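Local coordinates for dicer Related Helicase (Caenorhabditis elegans, PDB 6M6R), which probably hydrolyses ATP as a helicase of the RIG-I-like receptor subfamily that binds RNA, seen here as its zinc-binding C-terminal domain, at residues I27-S32 with I121-E126; E59-L64 with Y80-T85. One frame throughout, in Å; residues are numbered along the deposited sequence.

In the fold
Both contacts lie in the RIG-I-type C-terminal domain, with their centres about 14 Å apart. Along the chain, strand 27-30 of contact 1 comes first. The hairpin strands 61-69 and 75-82 of contact 2 follow, and the segment I121-E126, a loop leading into helix 126-133, comes last. Contact 1 edges the two-stranded sheet 27-30/33-36; contact 2 belongs to the four-stranded sheet 45-48/61-69/75-82/85-90. Where the two meet, V30 CG1 packs on I82 CG2 at 3.9 Å. M35 of strand 33-36 and F129 of helix 126-133 touch residues of both. Both contacts lie beside the bound RNA, contact 1 through the turn at S32 and contact 2 through Y80.

Contact 1 (I27-S32 with I121-E126); sequences IKKVFS and ISEAIE. With nucleotides of chain A.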
# COMPACT_ATOMS: atom_id res chain seq x y z
N ILE B 27 0.71 1.27 21.16
CA ILE B 27 1.75 1.31 20.14
C ILE B 27 3.11 1.28 20.85
O ILE B 27 3.35 2.05 21.78
CB ILE B 27 1.60 2.56 19.28
CG1 ILE B 27 0.20 2.63 18.64
CG2 ILE B 27 2.71 2.63 18.21
CD1 ILE B 27 -0.10 1.44 17.72
N LYS B 28 4.01 0.40 20.40
CA LYS B 28 5.34 0.31 20.98
C LYS B 28 6.32 0.07 19.85
O LYS B 28 5.96 -0.51 18.82
CB LYS B 28 5.43 -0.80 22.04
CG LYS B 28 4.72 -0.46 23.37
CD LYS B 28 3.70 -1.46 23.81
CE LYS B 28 2.78 -0.85 24.89
NZ LYS B 28 3.49 -0.62 26.17
N LYS B 29 7.55 0.52 19.99
CA LYS B 29 8.40 0.31 18.84
C LYS B 29 9.38 -0.84 19.10
O LYS B 29 9.72 -1.14 20.24
CB LYS B 29 9.13 1.59 18.43
CG LYS B 29 9.96 2.22 19.46
CD LYS B 29 10.56 3.48 18.88
CE LYS B 29 9.89 4.74 19.40
NZ LYS B 29 10.80 5.94 19.21
N VAL B 30 9.77 -1.49 18.01
CA VAL B 30 10.76 -2.56 18.02
C VAL B 30 11.73 -2.17 16.91
O VAL B 30 11.45 -2.38 15.73
CB VAL B 30 10.15 -3.94 17.74
CG1 VAL B 30 11.21 -5.05 17.83
CG2 VAL B 30 8.96 -4.22 18.64
N PHE B 31 12.83 -1.51 17.28
CA PHE B 31 13.87 -1.08 16.34
C PHE B 31 13.26 -0.44 15.08
O PHE B 31 13.34 -0.97 13.97
CB PHE B 31 14.77 -2.26 15.97
CG PHE B 31 15.54 -2.81 17.15
CD1 PHE B 31 14.98 -3.76 18.00
CD2 PHE B 31 16.83 -2.37 17.41
CE1 PHE B 31 15.68 -4.25 19.08
CE2 PHE B 31 17.54 -2.87 18.49
CZ PHE B 31 16.96 -3.81 19.33
N SER B 32 12.65 0.73 15.29
CA SER B 32 12.04 1.56 14.25
C SER B 32 10.79 0.96 13.63
O SER B 32 10.18 1.60 12.76
CB SER B 32 13.03 1.92 13.12
OG SER B 32 13.00 0.98 12.04
N ILE B 121 5.97 7.30 22.38
CA ILE B 121 5.96 5.88 22.03
C ILE B 121 7.25 5.28 22.55
O ILE B 121 8.34 5.76 22.21
CB ILE B 121 5.83 5.65 20.51
CG1 ILE B 121 4.47 6.19 20.01
CG2 ILE B 121 5.90 4.13 20.21
CD1 ILE B 121 4.32 6.24 18.46
N SER B 122 7.13 4.26 23.37
CA SER B 122 8.34 3.69 23.94
C SER B 122 8.64 2.34 23.30
O SER B 122 7.85 1.80 22.51
CB SER B 122 8.23 3.56 25.47
OG SER B 122 6.98 3.08 25.88
N GLU B 123 9.85 1.87 23.58
CA GLU B 123 10.29 0.57 23.10
C GLU B 123 9.49 -0.54 23.77
O GLU B 123 9.24 -0.50 24.97
CB GLU B 123 11.79 0.42 23.41
CG GLU B 123 12.48 -0.75 22.68
CD GLU B 123 12.81 -0.41 21.22
OE1 GLU B 123 12.71 0.78 20.86
OE2 GLU B 123 13.15 -1.32 20.44
N ALA B 124 9.10 -1.55 22.99
CA ALA B 124 8.44 -2.71 23.57
C ALA B 124 9.40 -3.47 24.47
O ALA B 124 10.59 -3.60 24.16
CB ALA B 124 7.94 -3.66 22.46
N ILE B 125 8.87 -4.02 25.57
CA ILE B 125 9.72 -4.78 26.48
C ILE B 125 9.13 -6.17 26.62
O ILE B 125 8.15 -6.51 25.95
CB ILE B 125 9.85 -4.08 27.84
CG1 ILE B 125 8.46 -3.76 28.41
CG2 ILE B 125 10.76 -2.85 27.72
CD1 ILE B 125 8.47 -3.40 29.87
N GLU B 126 9.71 -6.98 27.51
CA GLU B 126 9.39 -8.41 27.54
C GLU B 126 7.91 -8.65 27.82
O GLU B 126 7.30 -9.53 27.20
CB GLU B 126 10.25 -9.11 28.58
P C A 3 7.43 3.37 8.15
OP1 C A 3 6.37 4.20 8.77
OP2 C A 3 7.60 3.49 6.68
O5' C A 3 8.86 3.65 8.79
C5' C A 3 9.17 3.35 10.13
C4' C A 3 10.57 3.78 10.45
O4' C A 3 11.53 2.87 9.86
C3' C A 3 10.97 5.14 9.89
O3' C A 3 10.49 6.21 10.68
C2' C A 3 12.48 5.05 9.84
O2' C A 3 13.01 5.23 11.14
C1' C A 3 12.69 3.58 9.45
N1 C A 3 12.91 3.38 7.99
C2 C A 3 14.17 3.68 7.43
O2 C A 3 15.08 4.11 8.14
N3 C A 3 14.39 3.49 6.11
C4 C A 3 13.42 3.03 5.33
N4 C A 3 13.70 2.88 4.03
C5 C A 3 12.13 2.72 5.86
C6 C A 3 11.92 2.91 7.17
O HOH W 1 4.40 3.32 24.08
O HOH W 2 5.01 1.26 26.19
O HOH W 3 13.13 1.55 17.87
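K29 and E123 meet where their backbones form a single beta bridge, with CA atoms 4.7 Å apart. K29 N donates to S122 O at 2.8 Å, and K29 O accepts from A124 N, also at 2.8 Å with an N-H...O angle of 169°. The K29 side chain leaves between its backbone N and carbonyl carbon (chi1 57°). This brings CG against E123 OE1 at 3.4 Å, the two side chains crossing at about a right angle. Further out, CE lies near I121 O, while NZ forms a salt bridge with E115 of helix 111-117.

E123 starts away from strand 27-30, but its chain bends at chi2 and brings the carboxylate back. OE2 accepts from F31 N at 3.2 Å, on the syn side and 20° out of the carboxylate plane. OE2 also lies over one face of the F31 ring, and the ring and carboxylate planes are nearly perpendicular. A water accepts from S32 N and donates to E123 OE1. The carboxylate thus holds the backbone where strand 27-30 turns toward strand 33-36. These two strands form a beta hairpin of the RIG-I-type C-terminal domain, and the 121-126 segment crosses strand 27-30 steeply, bridging it only at K29. At that turn, S32 O comes within 3.2 Å of C4' of the RNA nucleotide C3 of chain A.

I121 covers the other end of the strand. Its CG2 sits 3.6 Å from I27 O, and its CD1 meets I27 CG2. W111 of helix 111-117 touches both isoleucines. One water bridges I27 O and S122 N. Beyond the bridge, A124 CB packs at 3.8 Å on K28 CB and also touches V30 CG2; F129 of helix 126-133 touches V30 and A124.

Contact 2 (E59-L64 with Y80-T85); sequences EDNQPL and YKIRGT
P63 lies over one face of the Y80 ring in a CH-pi contact. Its CA is 4.0 Å from the ring centroid, 26° off the normal and offset toward the rim. P63 CB adds an apolar contact with Y80 CE2 at 3.6 Å.

This pair and its neighbour, Q62 with K81, are the tight part of the contact, in the antiparallel hairpin of strands 61-69 and 75-82. Q62 and K81 are the hydrogen-bonded pair within this contact. Q62 N to K81 O is 3.0 Å and almost straight (175°). K81 N to Q62 O, also 3.0 Å, lies in the carbonyl plane on a lone pair. The Q62 and K81 side chains run side by side to the sheet face opposite Y80, where Q62 OE1 and K81 NZ each bond to S153 of helix 140-164. L64 CD1 packs on K81 CB at 3.8 Å.

N61 leads to the looser end. Its CG, anti to the backbone N, carries the amide beside Y80, 27° from the ring plane, with OD1 3.4 Å from Y80 CD2. E59 and D60 are poorly ordered. D60 O receives a CA-H...O contact from I82, and a water on E59 O reaches K81 O and G84 N only weakly. From I82 to T85 the chain reverses in a type I' turn.

Y80 OH bonds N3 of a modified RNA base. With the ring cut back to an alanine, P63 would probably lose its aromatic partner and that N3 its hydroxyl. The hairpin backing the ring probably helps fix its hydroxyl for RNA.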
# COMPACT_ATOMS: atom_id res chain seq x y z
N GLU B 59 15.55 -13.89 10.59
CA GLU B 59 15.09 -14.83 11.60
C GLU B 59 14.32 -14.11 12.71
O GLU B 59 13.32 -14.63 13.22
CB GLU B 59 16.27 -15.58 12.20
CG GLU B 59 16.59 -16.90 11.53
CD GLU B 59 18.09 -17.14 11.40
OE1 GLU B 59 18.87 -16.19 11.61
OE2 GLU B 59 18.48 -18.29 11.08
N ASP B 60 14.77 -12.92 13.09
CA ASP B 60 14.23 -12.21 14.24
C ASP B 60 13.03 -11.35 13.91
O ASP B 60 12.33 -10.91 14.83
CB ASP B 60 15.30 -11.29 14.85
CG ASP B 60 16.46 -12.06 15.42
OD1 ASP B 60 16.30 -13.27 15.71
OD2 ASP B 60 17.53 -11.43 15.61
N ASN B 61 12.77 -11.09 12.63
CA ASN B 61 11.95 -9.97 12.22
C ASN B 61 11.31 -10.31 10.88
O ASN B 61 11.69 -9.79 9.83
CB ASN B 61 12.82 -8.71 12.15
CG ASN B 61 12.07 -7.49 11.71
OD1 ASN B 61 10.84 -7.46 11.72
ND2 ASN B 61 12.81 -6.45 11.33
N GLN B 62 10.31 -11.20 10.90
CA GLN B 62 9.77 -11.75 9.66
C GLN B 62 8.57 -10.94 9.20
O GLN B 62 7.54 -10.96 9.88
CB GLN B 62 9.33 -13.21 9.85
CG GLN B 62 10.39 -14.15 10.42
CD GLN B 62 9.86 -15.57 10.66
OE1 GLN B 62 8.70 -15.88 10.35
NE2 GLN B 62 10.70 -16.42 11.22
N PRO B 63 8.63 -10.24 8.06
CA PRO B 63 7.40 -9.65 7.51
C PRO B 63 6.55 -10.74 6.87
O PRO B 63 7.01 -11.46 6.00
CB PRO B 63 7.91 -8.65 6.46
CG PRO B 63 9.44 -8.68 6.55
CD PRO B 63 9.80 -9.98 7.21
N LEU B 64 5.29 -10.85 7.32
CA LEU B 64 4.46 -11.98 6.92
C LEU B 64 3.19 -11.48 6.24
O LEU B 64 3.26 -10.68 5.31
CB LEU B 64 4.13 -12.87 8.12
CG LEU B 64 5.38 -13.51 8.76
CD1 LEU B 64 5.01 -14.36 9.99
CD2 LEU B 64 6.14 -14.35 7.74
N TYR B 80 3.91 -9.19 11.44
CA TYR B 80 5.28 -9.66 11.57
C TYR B 80 5.35 -10.74 12.63
O TYR B 80 4.46 -10.86 13.48
CB TYR B 80 6.23 -8.53 11.97
CG TYR B 80 6.51 -7.51 10.88
CD1 TYR B 80 5.52 -6.63 10.45
CD2 TYR B 80 7.78 -7.42 10.31
CE1 TYR B 80 5.78 -5.69 9.47
CE2 TYR B 80 8.05 -6.48 9.34
CZ TYR B 80 7.05 -5.62 8.93
OH TYR B 80 7.32 -4.68 7.96
N LYS B 81 6.41 -11.54 12.56
CA LYS B 81 6.77 -12.41 13.66
C LYS B 81 8.07 -11.88 14.25
O LYS B 81 9.11 -11.91 13.58
CB LYS B 81 6.92 -13.86 13.21
CG LYS B 81 7.07 -14.83 14.37
CD LYS B 81 7.34 -16.24 13.88
CE LYS B 81 6.60 -17.28 14.69
NZ LYS B 81 6.82 -18.65 14.10
N ILE B 82 8.01 -11.38 15.47
CA ILE B 82 9.16 -10.82 16.18
C ILE B 82 9.33 -11.61 17.46
O ILE B 82 8.40 -11.68 18.27
CB ILE B 82 8.97 -9.33 16.52
CG1 ILE B 82 8.47 -8.53 15.32
CG2 ILE B 82 10.25 -8.76 17.16
CD1 ILE B 82 9.42 -8.50 14.20
N ARG B 83 10.51 -12.20 17.64
CA ARG B 83 10.82 -12.93 18.87
C ARG B 83 9.77 -14.00 19.13
O ARG B 83 9.26 -14.15 20.25
CB ARG B 83 10.95 -11.98 20.06
CG ARG B 83 12.25 -11.19 20.12
CD ARG B 83 12.04 -9.90 20.90
NE ARG B 83 11.71 -10.19 22.30
CZ ARG B 83 11.81 -9.33 23.31
NH1 ARG B 83 12.22 -8.09 23.11
NH2 ARG B 83 11.48 -9.73 24.54
N GLY B 84 9.40 -14.73 18.08
CA GLY B 84 8.42 -15.78 18.18
C GLY B 84 7.00 -15.32 18.37
O GLY B 84 6.12 -16.16 18.60
N THR B 85 6.72 -14.02 18.28
CA THR B 85 5.39 -13.49 18.54
C THR B 85 4.83 -12.84 17.28
O THR B 85 5.53 -12.06 16.63
CB THR B 85 5.43 -12.45 19.68
OG1 THR B 85 5.93 -13.08 20.86
CG2 THR B 85 4.04 -11.86 19.96
O HOH W 4 10.61 -14.38 14.88